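Local structure of glycosyltransferase Gtf1 (Streptococcus pneumoniae, 4PQG) at residues N75-I80 / P181-L186; I343-K348 / S454-D459; L218-L223 / T242-V247. The protein is a bacterial glycosyltransferase of the GT-B type, built from two Rossmann-like domains and an added extended antiparallel beta-sheet domain. All blocks are in the same frame, centred on the assembly; numbering follows the deposited sequence.

Contact 1: residues N75-I80 / P181-L186; sequences NHFTDI and PVYDIL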
ATOM      1  N   ASN A  75     -11.110  -3.744 -15.565  1.00 19.43           N
ATOM      2  CA  ASN A  75     -11.234  -5.144 -16.008  1.00 21.82           C
ATOM      3  C   ASN A  75     -12.631  -5.740 -15.743  1.00 21.53           C
ATOM      4  O   ASN A  75     -13.067  -6.672 -16.442  1.00 21.43           O
ATOM      5  CB  ASN A  75     -10.168  -5.975 -15.254  1.00 24.71           C
ATOM      6  CG  ASN A  75     -10.356  -7.465 -15.424  1.00 27.27           C
ATOM      7  OD1 ASN A  75     -10.796  -8.148 -14.504  1.00 29.99           O
ATOM      8  ND2 ASN A  75     -10.060  -7.970 -16.620  1.00 29.62           N
ATOM      9  N   HIS A  76     -13.316  -5.187 -14.740  1.00 20.10           N
ATOM     10  CA  HIS A  76     -14.547  -5.751 -14.172  1.00 20.91           C
ATOM     11  C   HIS A  76     -15.674  -5.849 -15.152  1.00 21.07           C
ATOM     12  O   HIS A  76     -16.468  -6.793 -15.094  1.00 20.23           O
ATOM     13  CB  HIS A  76     -15.008  -4.933 -12.966  1.00 21.19           C
ATOM     14  CG  HIS A  76     -16.308  -5.407 -12.360  1.00 22.39           C
ATOM     15  ND1 HIS A  76     -16.403  -6.542 -11.644  1.00 24.29           N
ATOM     16  CD2 HIS A  76     -17.583  -4.844 -12.378  1.00 23.80           C
ATOM     17  CE1 HIS A  76     -17.678  -6.703 -11.227  1.00 24.16           C
ATOM     18  NE2 HIS A  76     -18.395  -5.659 -11.674  1.00 24.27           N
ATOM     19  N   PHE A  77     -15.740  -4.882 -16.063  1.00 20.41           N
ATOM     20  CA  PHE A  77     -16.756  -4.855 -17.094  1.00 21.27           C
ATOM     21  C   PHE A  77     -16.480  -5.830 -18.239  1.00 20.00           C
ATOM     22  O   PHE A  77     -17.259  -5.904 -19.182  1.00 20.76           O
ATOM     23  CB  PHE A  77     -16.893  -3.436 -17.659  1.00 22.16           C
ATOM     24  CG  PHE A  77     -17.243  -2.393 -16.628  1.00 23.22           C
ATOM     25  CD1 PHE A  77     -18.567  -2.134 -16.308  1.00 24.34           C
ATOM     26  CD2 PHE A  77     -16.245  -1.644 -16.006  1.00 24.52           C
ATOM     27  CE1 PHE A  77     -18.909  -1.158 -15.372  1.00 25.00           C
ATOM     28  CE2 PHE A  77     -16.571  -0.666 -15.066  1.00 24.81           C
ATOM     29  CZ  PHE A  77     -17.908  -0.418 -14.751  1.00 25.24           C
ATOM     30  N   THR A  78     -15.350  -6.527 -18.205  1.00 18.68           N
ATOM     31  CA  THR A  78     -15.021  -7.472 -19.248  1.00 18.24           C
ATOM     32  C   THR A  78     -15.081  -8.890 -18.682  1.00 19.16           C
ATOM     33  O   THR A  78     -15.275  -9.088 -17.476  1.00 18.70           O
ATOM     34  CB  THR A  78     -13.610  -7.231 -19.860  1.00 17.99           C
ATOM     35  OG1 THR A  78     -12.603  -7.810 -19.018  1.00 17.38           O
ATOM     36  CG2 THR A  78     -13.330  -5.715 -20.082  1.00 18.01           C
ATOM     37  N   ASP A  79     -14.872  -9.877 -19.541  1.00 20.11           N
ATOM     38  CA  ASP A  79     -14.853 -11.261 -19.080  1.00 20.85           C
ATOM     39  C   ASP A  79     -13.435 -11.823 -18.958  1.00 21.30           C
ATOM     40  O   ASP A  79     -13.266 -13.025 -18.761  1.00 20.63           O
ATOM     41  CB  ASP A  79     -15.723 -12.136 -19.990  1.00 22.36           C
ATOM     42  CG  ASP A  79     -15.118 -12.350 -21.371  1.00 23.06           C
ATOM     43  OD1 ASP A  79     -13.986 -11.899 -21.677  1.00 23.29           O
ATOM     44  OD2 ASP A  79     -15.795 -12.991 -22.188  1.00 24.79           O
ATOM     45  N   ILE A  80     -12.417 -10.963 -19.070  1.00 20.95           N
ATOM     46  CA  ILE A  80     -11.025 -11.396 -18.841  1.00 20.71           C
ATOM     47  C   ILE A  80     -10.759 -11.446 -17.337  1.00 22.33           C
ATOM     48  O   ILE A  80     -10.988 -10.453 -16.618  1.00 22.15           O
ATOM     49  CB  ILE A  80      -9.995 -10.500 -19.562  1.00 20.37           C
ATOM     50  CG1 ILE A  80     -10.179 -10.634 -21.082  1.00 18.99           C
ATOM     51  CG2 ILE A  80      -8.563 -10.818 -19.088  1.00 19.04           C
ATOM     52  CD1 ILE A  80      -9.228  -9.810 -21.931  1.00 18.98           C
ATOM     53  N   PRO A 181     -13.948  -5.703 -28.432  1.00 21.47           N
ATOM     54  CA  PRO A 181     -13.890  -4.600 -27.474  1.00 20.18           C
ATOM     55  C   PRO A 181     -15.155  -4.519 -26.667  1.00 19.15           C
ATOM     56  O   PRO A 181     -16.226  -4.804 -27.192  1.00 19.65           O
ATOM     57  CB  PRO A 181     -13.785  -3.355 -28.372  1.00 20.69           C
ATOM     58  CG  PRO A 181     -14.388  -3.774 -29.675  1.00 22.53           C
ATOM     59  CD  PRO A 181     -13.952  -5.215 -29.831  1.00 22.87           C
ATOM     60  N   VAL A 182     -15.031  -4.160 -25.395  1.00 17.51           N
ATOM     61  CA  VAL A 182     -16.172  -3.950 -24.526  1.00 17.02           C
ATOM     62  C   VAL A 182     -16.483  -2.462 -24.442  1.00 17.14           C
ATOM     63  O   VAL A 182     -17.643  -2.056 -24.558  1.00 17.28           O
ATOM     64  CB  VAL A 182     -15.937  -4.478 -23.102  1.00 17.00           C
ATOM     65  CG1 VAL A 182     -17.129  -4.154 -22.200  1.00 17.38           C
ATOM     66  CG2 VAL A 182     -15.686  -5.976 -23.140  1.00 17.44           C
ATOM     67  N   TYR A 183     -15.458  -1.642 -24.222  1.00 15.94           N
ATOM     68  CA  TYR A 183     -15.691  -0.208 -24.104  1.00 15.04           C
ATOM     69  C   TYR A 183     -14.434   0.575 -24.454  1.00 14.48           C
ATOM     70  O   TYR A 183     -13.332   0.023 -24.396  1.00 14.47           O
ATOM     71  CB  TYR A 183     -16.201   0.148 -22.702  1.00 14.68           C
ATOM     72  CG  TYR A 183     -15.198   0.014 -21.561  1.00 14.87           C
ATOM     73  CD1 TYR A 183     -14.482   1.126 -21.092  1.00 15.06           C
ATOM     74  CD2 TYR A 183     -14.973  -1.217 -20.947  1.00 15.35           C
ATOM     75  CE1 TYR A 183     -13.586   1.009 -20.017  1.00 15.48           C
ATOM     76  CE2 TYR A 183     -14.068  -1.356 -19.891  1.00 15.64           C
ATOM     77  CZ  TYR A 183     -13.386  -0.238 -19.427  1.00 15.92           C
ATOM     78  OH  TYR A 183     -12.502  -0.369 -18.373  1.00 16.31           O
ATOM     79  N   ASP A 184     -14.613   1.841 -24.825  1.00 14.19           N
ATOM     80  CA  ASP A 184     -13.500   2.743 -25.157  1.00 14.88           C
ATOM     81  C   ASP A 184     -13.500   3.885 -24.156  1.00 15.39           C
ATOM     82  O   ASP A 184     -14.559   4.333 -23.732  1.00 15.24           O
ATOM     83  CB  ASP A 184     -13.637   3.327 -26.578  1.00 15.29           C
ATOM     84  CG  ASP A 184     -13.947   2.267 -27.626  1.00 15.88           C
ATOM     85  OD1 ASP A 184     -13.194   1.255 -27.685  1.00 16.20           O
ATOM     86  OD2 ASP A 184     -14.939   2.447 -28.397  1.00 15.29           O
ATOM     87  N   ILE A 185     -12.321   4.368 -23.786  1.00 15.03           N
ATOM     88  CA  ILE A 185     -12.266   5.565 -22.970  1.00 15.77           C
ATOM     89  C   ILE A 185     -11.640   6.617 -23.850  1.00 15.82           C
ATOM     90  O   ILE A 185     -10.538   6.414 -24.355  1.00 16.78           O
ATOM     91  CB  ILE A 185     -11.429   5.397 -21.680  1.00 15.71           C
ATOM     92  CG1 ILE A 185     -11.836   4.115 -20.923  1.00 15.36           C
ATOM     93  CG2 ILE A 185     -11.547   6.663 -20.818  1.00 15.81           C
ATOM     94  CD1 ILE A 185     -10.873   3.726 -19.793  1.00 16.69           C
ATOM     95  N   LEU A 186     -12.355   7.712 -24.061  1.00 16.01           N
ATOM     96  CA  LEU A 186     -11.806   8.820 -24.827  1.00 17.18           C
ATOM     97  C   LEU A 186     -11.050   9.700 -23.846  1.00 18.54           C
ATOM     98  O   LEU A 186     -11.612  10.136 -22.845  1.00 17.82           O
ATOM     99  CB  LEU A 186     -12.910   9.571 -25.576  1.00 17.61           C
ATOM    100  CG  LEU A 186     -13.719   8.695 -26.545  1.00 18.86           C
ATOM    101  CD1 LEU A 186     -14.691   9.577 -27.334  1.00 19.38           C
ATOM    102  CD2 LEU A 186     -12.818   7.901 -27.492  1.00 18.36           C
TER
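Phe77 and Tyr183 form the aromatic part of the contact, a T-shaped (edge-to-face) pair in which Phe77 turns its edge to the face of Tyr183. The centroids are 6.0 Å apart and the planes stand at 72°. Phe77 CB also lies 4.2 Å from Tyr183 CE2. The phenol ring is reached because Tyr183 CG sits between the backbone N and the carbonyl carbon (chi1 70°), and its hydroxyl is held by the backbone oxygen of Tyr74, just ahead of 75-80. Phe197, Phe174 and Phe208 extend the aromatic cluster.

The aliphatic contact is Val182 CG2 against Thr78 CG2 at 3.9 Å. The other methyl, Val182 CG1, makes a van der Waals contact with the carbonyl Phe77 O at 3.5 Å and lies in the plane of the Tyr183 ring at its edge. Val182 and Tyr183 both face Phe174 of the neighbouring strand, a classic beta bulge, and in both CB points toward the 75-80 loop.

The polar bonds of the loop itself lie within 75-80. Thr78 OG1 gives to Asn75 O (2.9 Å), on a lone pair; it also accepts from Ile80 N at 3.2 Å, and this second bond makes an ST turn. Asn75 ND2 reaches Ile80 O (2.7 Å) from above its carbonyl plane.

No hydrogen bond links the two segments: a self-braced loop meets the bulged strand 181-188 chiefly through rings and methyls, with one carbonyl against a methyl, while polar links run through flanking residues, Tyr74 to Tyr183 and Asp79 to Asn176 and Glu177.

Contact 2: residues I343-K348 / S454-D459; sequences IDWLVK and SDHVED
Trp345 spreads its indole between two residues of 454-459, with His456 at the benzo end and Glu458 at the pyrrole end. The closest approach to the histidine is Trp345 CH2 to His456 CD2, 3.6 Å, and CH2 also lies 3.8 Å from His456 CB. The planes of the imidazole and the six-membered ring are within 25° of parallel, but with centroids 5.5 Å apart they are slid so far past one another that they barely overlap. Taken as whole side chains, the two cross at about a right angle.

At the other end the indole touches the aliphatic stem of the glutamate, Trp345 CD1 meeting the methylene Glu458 CG at 4.0 Å. The carboxylate plane beyond it stands at 84° to the ring. With its CG anti to the backbone N (chi1 -171°) and the chain extended, Glu458 carries the carboxylate past the ring to Lys348, about one helical turn on from Trp345.

Lys348, also extended, crosses Glu458 at about a right angle. Its NZ sits astride the carboxylate, 3.1 Å from both Glu458 OE1 and OE2, a salt bridge made of two weak hydrogen bonds. Asp344 OD2 lies 4.4 Å from Glu458 OE2, a like charge whose effect the lysine probably offsets.

His342 stacks on Trp345, and Ile461 of helix 458-474 touches it too. Helix 343-353 connects the parallel strands 330-334 and 361-365, and helix 458-474 follows the edge strand 447-450; the packing of helix 343-353 against the loop and first turn of helix 458-474 belongs to the C-terminal Rossmann-like domain of a GT-B fold.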
ATOM      1  N   ILE A 343      13.866   9.059   8.502  1.00 19.67           N
ATOM      2  CA  ILE A 343      14.946   8.084   8.595  1.00 19.30           C
ATOM      3  C   ILE A 343      16.302   8.790   8.668  1.00 20.17           C
ATOM      4  O   ILE A 343      17.244   8.255   9.263  1.00 19.62           O
ATOM      5  CB  ILE A 343      14.872   7.024   7.482  1.00 18.07           C
ATOM      6  CG1 ILE A 343      13.569   6.221   7.606  1.00 17.72           C
ATOM      7  CG2 ILE A 343      16.048   6.062   7.568  1.00 18.37           C
ATOM      8  CD1 ILE A 343      13.271   5.353   6.406  1.00 16.46           C
ATOM      9  N   ASP A 344      16.379  10.007   8.121  1.00 20.35           N
ATOM     10  CA  ASP A 344      17.633  10.770   8.171  1.00 21.80           C
ATOM     11  C   ASP A 344      18.094  11.039   9.598  1.00 21.78           C
ATOM     12  O   ASP A 344      19.288  10.970   9.886  1.00 22.48           O
ATOM     13  CB  ASP A 344      17.569  12.057   7.342  1.00 22.23           C
ATOM     14  CG  ASP A 344      16.426  12.960   7.751  1.00 24.05           C
ATOM     15  OD1 ASP A 344      15.282  12.456   7.822  1.00 24.33           O
ATOM     16  OD2 ASP A 344      16.673  14.166   7.996  1.00 23.62           O
ATOM     17  N   TRP A 345      17.147  11.316  10.492  1.00 22.13           N
ATOM     18  CA  TRP A 345      17.447  11.429  11.916  1.00 21.25           C
ATOM     19  C   TRP A 345      18.023  10.161  12.474  1.00 21.77           C
ATOM     20  O   TRP A 345      18.977  10.216  13.263  1.00 22.48           O
ATOM     21  CB  TRP A 345      16.221  11.864  12.715  1.00 21.11           C
ATOM     22  CG  TRP A 345      15.664  13.217  12.329  1.00 20.95           C
ATOM     23  CD1 TRP A 345      16.277  14.206  11.570  1.00 20.86           C
ATOM     24  CD2 TRP A 345      14.364  13.790  12.714  1.00 21.28           C
ATOM     25  NE1 TRP A 345      15.465  15.301  11.445  1.00 21.33           N
ATOM     26  CE2 TRP A 345      14.307  15.123  12.101  1.00 21.17           C
ATOM     27  CE3 TRP A 345      13.275  13.339  13.451  1.00 20.84           C
ATOM     28  CZ2 TRP A 345      13.205  15.954  12.243  1.00 20.79           C
ATOM     29  CZ3 TRP A 345      12.159  14.179  13.581  1.00 21.98           C
ATOM     30  CH2 TRP A 345      12.132  15.463  12.994  1.00 21.91           C
ATOM     31  N   LEU A 346      17.480   9.004  12.076  1.00 21.72           N
ATOM     32  CA  LEU A 346      18.021   7.723  12.532  1.00 21.80           C
ATOM     33  C   LEU A 346      19.439   7.472  12.031  1.00 22.85           C
ATOM     34  O   LEU A 346      20.294   6.975  12.787  1.00 23.02           O
ATOM     35  CB  LEU A 346      17.131   6.540  12.109  1.00 21.32           C
ATOM     36  CG  LEU A 346      15.716   6.520  12.691  1.00 21.18           C
ATOM     37  CD1 LEU A 346      14.976   5.300  12.156  1.00 21.16           C
ATOM     38  CD2 LEU A 346      15.777   6.504  14.215  1.00 20.21           C
ATOM     39  N   VAL A 347      19.683   7.782  10.759  1.00 21.54           N
ATOM     40  CA  VAL A 347      21.007   7.579  10.188  1.00 22.86           C
ATOM     41  C   VAL A 347      22.052   8.398  10.971  1.00 24.86           C
ATOM     42  O   VAL A 347      23.072   7.845  11.410  1.00 24.91           O
ATOM     43  CB  VAL A 347      21.054   7.883   8.663  1.00 23.42           C
ATOM     44  CG1 VAL A 347      22.486   7.885   8.144  1.00 21.93           C
ATOM     45  CG2 VAL A 347      20.240   6.856   7.885  1.00 22.46           C
ATOM     46  N   LYS A 348      21.785   9.691  11.169  1.00 24.24           N
ATOM     47  CA  LYS A 348      22.670  10.566  11.974  1.00 26.43           C
ATOM     48  C   LYS A 348      22.873  10.103  13.429  1.00 26.99           C
ATOM     49  O   LYS A 348      23.972  10.225  13.990  1.00 26.36           O
ATOM     50  CB  LYS A 348      22.185  12.014  11.927  1.00 26.94           C
ATOM     51  CG  LYS A 348      22.136  12.563  10.507  1.00 27.56           C
ATOM     52  CD  LYS A 348      22.012  14.075  10.477  1.00 28.31           C
ATOM     53  CE  LYS A 348      22.178  14.596   9.059  1.00 28.64           C
ATOM     54  NZ  LYS A 348      22.298  16.081   9.078  1.00 32.71           N
ATOM     55  N   SER A 454       7.970  19.927  19.075  1.00 44.21           N
ATOM     56  CA  SER A 454       7.488  20.482  17.811  1.00 43.48           C
ATOM     57  C   SER A 454       8.573  21.241  17.031  1.00 42.87           C
ATOM     58  O   SER A 454       8.503  21.318  15.801  1.00 43.50           O
ATOM     59  CB  SER A 454       6.246  21.354  18.025  1.00 43.73           C
ATOM     60  OG  SER A 454       6.529  22.458  18.866  1.00 45.04           O
ATOM     61  N   ASP A 455       9.581  21.778  17.721  1.00 41.90           N
ATOM     62  CA  ASP A 455      10.651  22.489  17.008  1.00 41.47           C
ATOM     63  C   ASP A 455      11.666  21.556  16.325  1.00 40.71           C
ATOM     64  O   ASP A 455      12.427  21.992  15.457  1.00 40.40           O
ATOM     65  CB  ASP A 455      11.330  23.559  17.881  1.00 42.94           C
ATOM     66  CG  ASP A 455      11.808  23.025  19.210  1.00 46.77           C
ATOM     67  OD1 ASP A 455      12.088  21.803  19.325  1.00 46.94           O
ATOM     68  OD2 ASP A 455      11.901  23.844  20.151  1.00 47.63           O
ATOM     69  N   HIS A 456      11.658  20.278  16.715  1.00 39.19           N
ATOM     70  CA  HIS A 456      12.408  19.212  16.036  1.00 37.02           C
ATOM     71  C   HIS A 456      13.849  19.562  15.754  1.00 36.55           C
ATOM     72  O   HIS A 456      14.290  19.494  14.606  1.00 35.22           O
ATOM     73  CB  HIS A 456      11.701  18.787  14.741  1.00 37.93           C
ATOM     74  CG  HIS A 456      10.339  18.174  14.962  1.00 39.96           C
ATOM     75  ND1 HIS A 456       9.199  18.815  14.656  1.00 40.33           N
ATOM     76  CD2 HIS A 456       9.964  16.942  15.497  1.00 39.78           C
ATOM     77  CE1 HIS A 456       8.149  18.038  14.972  1.00 40.48           C
ATOM     78  NE2 HIS A 456       8.618  16.893  15.488  1.00 39.54           N
ATOM     79  N   VAL A 457      14.594  19.947  16.794  1.00 34.42           N
ATOM     80  CA  VAL A 457      16.017  20.298  16.645  1.00 32.72           C
ATOM     81  C   VAL A 457      16.829  19.039  16.321  1.00 31.60           C
ATOM     82  O   VAL A 457      16.940  18.130  17.144  1.00 30.87           O
ATOM     83  CB  VAL A 457      16.588  20.986  17.913  1.00 32.58           C
ATOM     84  CG1 VAL A 457      18.027  21.441  17.682  1.00 31.17           C
ATOM     85  CG2 VAL A 457      15.707  22.155  18.342  1.00 33.20           C
ATOM     86  N   GLU A 458      17.392  18.999  15.120  1.00 32.53           N
ATOM     87  CA  GLU A 458      18.125  17.834  14.628  1.00 33.57           C
ATOM     88  C   GLU A 458      19.280  17.373  15.534  1.00 33.27           C
ATOM     89  O   GLU A 458      19.399  16.182  15.827  1.00 30.24           O
ATOM     90  CB  GLU A 458      18.619  18.076  13.204  1.00 34.79           C
ATOM     91  CG  GLU A 458      19.192  16.837  12.543  1.00 38.31           C
ATOM     92  CD  GLU A 458      19.964  17.145  11.275  1.00 42.41           C
ATOM     93  OE1 GLU A 458      21.073  17.721  11.365  1.00 45.75           O
ATOM     94  OE2 GLU A 458      19.471  16.798  10.185  1.00 43.71           O
ATOM     95  N   ASP A 459      20.118  18.300  15.990  1.00 32.83           N
ATOM     96  CA  ASP A 459      21.207  17.938  16.918  1.00 33.64           C
ATOM     97  C   ASP A 459      20.742  17.246  18.202  1.00 30.79           C
ATOM     98  O   ASP A 459      21.370  16.281  18.639  1.00 29.27           O
ATOM     99  CB  ASP A 459      22.035  19.166  17.292  1.00 38.47           C
ATOM    100  CG  ASP A 459      22.812  19.734  16.121  1.00 42.06           C
ATOM    101  OD1 ASP A 459      23.065  19.011  15.127  1.00 46.71           O
ATOM    102  OD2 ASP A 459      23.184  20.918  16.206  1.00 45.02           O
TER

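Contact 3: residues L218-L223 / T242-V247; sequences LNKSDL and TAHLAV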
ATOM      1  N   LEU A 218     -25.422  -4.875  -4.922  1.00 31.74           N
ATOM      2  CA  LEU A 218     -25.224  -4.932  -3.473  1.00 32.30           C
ATOM      3  C   LEU A 218     -26.513  -5.321  -2.744  1.00 33.94           C
ATOM      4  O   LEU A 218     -27.574  -4.772  -3.038  1.00 34.60           O
ATOM      5  CB  LEU A 218     -24.722  -3.580  -2.955  1.00 29.53           C
ATOM      6  CG  LEU A 218     -23.298  -3.188  -3.351  1.00 29.56           C
ATOM      7  CD1 LEU A 218     -22.988  -1.772  -2.883  1.00 29.34           C
ATOM      8  CD2 LEU A 218     -22.299  -4.189  -2.798  1.00 28.06           C
ATOM      9  N   ASN A 219     -26.405  -6.267  -1.810  1.00 33.96           N
ATOM     10  CA  ASN A 219     -27.528  -6.677  -0.961  1.00 36.34           C
ATOM     11  C   ASN A 219     -27.383  -6.034   0.408  1.00 36.47           C
ATOM     12  O   ASN A 219     -26.292  -5.605   0.786  1.00 32.87           O
ATOM     13  CB  ASN A 219     -27.565  -8.204  -0.767  1.00 36.56           C
ATOM     14  CG  ASN A 219     -27.696  -8.978  -2.076  1.00 40.01           C
ATOM     15  OD1 ASN A 219     -26.943  -9.928  -2.319  1.00 42.70           O
ATOM     16  ND2 ASN A 219     -28.659  -8.599  -2.910  1.00 37.90           N
ATOM     17  N   LYS A 220     -28.482  -5.996   1.159  1.00 35.88           N
ATOM     18  CA  LYS A 220     -28.488  -5.454   2.505  1.00 36.78           C
ATOM     19  C   LYS A 220     -27.485  -6.178   3.417  1.00 35.74           C
ATOM     20  O   LYS A 220     -26.927  -5.565   4.312  1.00 39.35           O
ATOM     21  CB  LYS A 220     -29.899  -5.508   3.091  1.00 38.68           C
ATOM     22  CG  LYS A 220     -30.152  -4.516   4.212  1.00 43.65           C
ATOM     23  CD  LYS A 220     -31.456  -4.834   4.945  1.00 47.82           C
ATOM     24  CE  LYS A 220     -31.439  -4.322   6.383  1.00 50.92           C
ATOM     25  NZ  LYS A 220     -30.374  -4.984   7.202  1.00 52.85           N
ATOM     26  N   SER A 221     -27.232  -7.461   3.168  1.00 34.94           N
ATOM     27  CA  SER A 221     -26.293  -8.221   3.994  1.00 36.86           C
ATOM     28  C   SER A 221     -24.825  -8.056   3.571  1.00 36.55           C
ATOM     29  O   SER A 221     -23.933  -8.631   4.196  1.00 38.34           O
ATOM     30  CB  SER A 221     -26.671  -9.706   4.047  1.00 39.66           C
ATOM     31  OG  SER A 221     -26.462 -10.344   2.798  1.00 40.64           O
ATOM     32  N   ASP A 222     -24.572  -7.273   2.525  1.00 32.95           N
ATOM     33  CA  ASP A 222     -23.185  -6.981   2.119  1.00 29.88           C
ATOM     34  C   ASP A 222     -22.578  -5.883   2.970  1.00 26.60           C
ATOM     35  O   ASP A 222     -23.300  -5.063   3.551  1.00 26.38           O
ATOM     36  CB  ASP A 222     -23.115  -6.581   0.645  1.00 28.81           C
ATOM     37  CG  ASP A 222     -23.340  -7.746  -0.279  1.00 29.01           C
ATOM     38  OD1 ASP A 222     -22.993  -8.894   0.087  1.00 29.79           O
ATOM     39  OD2 ASP A 222     -23.865  -7.510  -1.375  1.00 29.23           O
ATOM     40  N   LEU A 223     -21.249  -5.886   3.040  1.00 25.31           N
ATOM     41  CA  LEU A 223     -20.488  -4.824   3.676  1.00 24.09           C
ATOM     42  C   LEU A 223     -19.476  -4.207   2.692  1.00 24.15           C
ATOM     43  O   LEU A 223     -18.684  -4.915   2.064  1.00 24.78           O
ATOM     44  CB  LEU A 223     -19.746  -5.365   4.905  1.00 24.98           C
ATOM     45  CG  LEU A 223     -18.874  -4.407   5.746  1.00 25.28           C
ATOM     46  CD1 LEU A 223     -19.635  -3.167   6.223  1.00 25.11           C
ATOM     47  CD2 LEU A 223     -18.239  -5.139   6.926  1.00 25.69           C
ATOM     48  N   THR A 242     -27.572   0.897   0.205  1.00 34.67           N
ATOM     49  CA  THR A 242     -28.416  -0.300   0.148  1.00 36.35           C
ATOM     50  C   THR A 242     -27.745  -1.495   0.816  1.00 36.30           C
ATOM     51  O   THR A 242     -28.412  -2.476   1.117  1.00 37.92           O
ATOM     52  CB  THR A 242     -28.866  -0.677  -1.289  1.00 38.26           C
ATOM     53  OG1 THR A 242     -27.723  -0.848  -2.142  1.00 38.24           O
ATOM     54  CG2 THR A 242     -29.794   0.397  -1.869  1.00 38.93           C
ATOM     55  N   ALA A 243     -26.434  -1.407   1.048  1.00 32.80           N
ATOM     56  CA  ALA A 243     -25.713  -2.411   1.822  1.00 31.59           C
ATOM     57  C   ALA A 243     -25.380  -1.831   3.200  1.00 30.37           C
ATOM     58  O   ALA A 243     -26.189  -1.103   3.776  1.00 31.67           O
ATOM     59  CB  ALA A 243     -24.443  -2.846   1.091  1.00 32.31           C
ATOM     60  N   HIS A 244     -24.209  -2.179   3.733  1.00 27.55           N
ATOM     61  CA  HIS A 244     -23.644  -1.474   4.882  1.00 28.49           C
ATOM     62  C   HIS A 244     -22.338  -0.863   4.469  1.00 27.14           C
ATOM     63  O   HIS A 244     -21.650  -1.399   3.606  1.00 25.68           O
ATOM     64  CB  HIS A 244     -23.424  -2.413   6.060  1.00 31.99           C
ATOM     65  CG  HIS A 244     -24.676  -3.137   6.503  1.00 35.81           C
ATOM     66  ND1 HIS A 244     -25.548  -2.608   7.390  1.00 37.23           N
ATOM     67  CD2 HIS A 244     -25.196  -4.376   6.129  1.00 35.45           C
ATOM     68  CE1 HIS A 244     -26.570  -3.472   7.582  1.00 37.84           C
ATOM     69  NE2 HIS A 244     -26.350  -4.556   6.816  1.00 36.87           N
ATOM     70  N   LEU A 245     -21.996   0.260   5.095  1.00 25.51           N
ATOM     71  CA  LEU A 245     -20.818   1.032   4.746  1.00 23.51           C
ATOM     72  C   LEU A 245     -19.932   1.232   5.977  1.00 22.67           C
ATOM     73  O   LEU A 245     -20.370   1.777   6.992  1.00 23.03           O
ATOM     74  CB  LEU A 245     -21.226   2.392   4.153  1.00 22.06           C
ATOM     75  CG  LEU A 245     -20.093   3.364   3.802  1.00 21.91           C
ATOM     76  CD1 LEU A 245     -19.212   2.795   2.696  1.00 22.18           C
ATOM     77  CD2 LEU A 245     -20.626   4.734   3.425  1.00 22.68           C
ATOM     78  N   ALA A 246     -18.687   0.782   5.877  1.00 21.82           N
ATOM     79  CA  ALA A 246     -17.682   1.031   6.908  1.00 20.89           C
ATOM     80  C   ALA A 246     -16.546   1.850   6.295  1.00 20.92           C
ATOM     81  O   ALA A 246     -16.216   1.672   5.114  1.00 20.32           O
ATOM     82  CB  ALA A 246     -17.158  -0.286   7.471  1.00 21.75           C
ATOM     83  N   VAL A 247     -15.992   2.769   7.083  1.00 19.68           N
ATOM     84  CA  VAL A 247     -14.833   3.580   6.671  1.00 19.58           C
ATOM     85  C   VAL A 247     -13.680   3.263   7.619  1.00 20.33           C
ATOM     86  O   VAL A 247     -13.813   3.397   8.846  1.00 19.86           O
ATOM     87  CB  VAL A 247     -15.138   5.094   6.692  1.00 19.42           C
ATOM     88  CG1 VAL A 247     -13.858   5.934   6.564  1.00 18.92           C
ATOM     89  CG2 VAL A 247     -16.151   5.449   5.609  1.00 19.47           C
TER
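Ala243 packs closely against the turn: its CB lies 3.3 Å from Asn219 O and 3.5 Å from Asp222 O, with Leu218 CB and Asp222 CB just beyond. The chains come close here, Lys220 CA lying 3.3 Å from Thr242 O in a CA-H...O contact. His244 N then gives a hydrogen bond to Asp222 O, 3.0 Å, and the same oxygen lies in the plane of the His244 imidazole at its edge. Leu223 CD1 rests on Ala246 CB at 4.0 Å, Leu223 CG being anti to the backbone N (chi1 -180°).

The type I turn from Asn219 to Asp222 is braced by Asp222 OD2, which accepts an almost straight bond from Asn219 N (177°) and is hydrogen-bonded to His6, a residue of the expression tag. Asp222 OD1 accepts from Thr10 N, a link to strand 10-15.

Toward solvent the fit is looser. The side chain of Thr242 skirts Leu218, Thr242 OG1 lying 4.1 Å from Leu218 CB, and the exposed Lys220 brings NZ to 4.1 Å from His244 NE2.

Leu223 and His244 pair where parallel strands 223-226 and 244-248 begin, joined through helix 233-240: a beta-alpha-beta crossover of the N-terminal Rossmann-like domain.

Overall arrangement
Along the chain contact 1 closes first, then contact 3, then contact 2, none enclosing another. Contacts 1 and 3 are neighbours, their centres 26 Å apart. Helix 205-215 links them: Phe212 and Ser215 meet His76 of contact 1, and 218-223 follows in the loop after the helix. Contact 1 joins the ten-stranded antiparallel sheet to the N-terminal domain, at the chain following strand 70-72 of its seven-stranded parallel sheet; contact 3 is internal to that domain, where strands 223-226 and 244-248 begin. Contact 2, centred 49 Å and 45 Å from contacts 1 and 3 across the chain's centre, is internal to the C-terminal domain. None of the three bridges the two Rossmann-like domains.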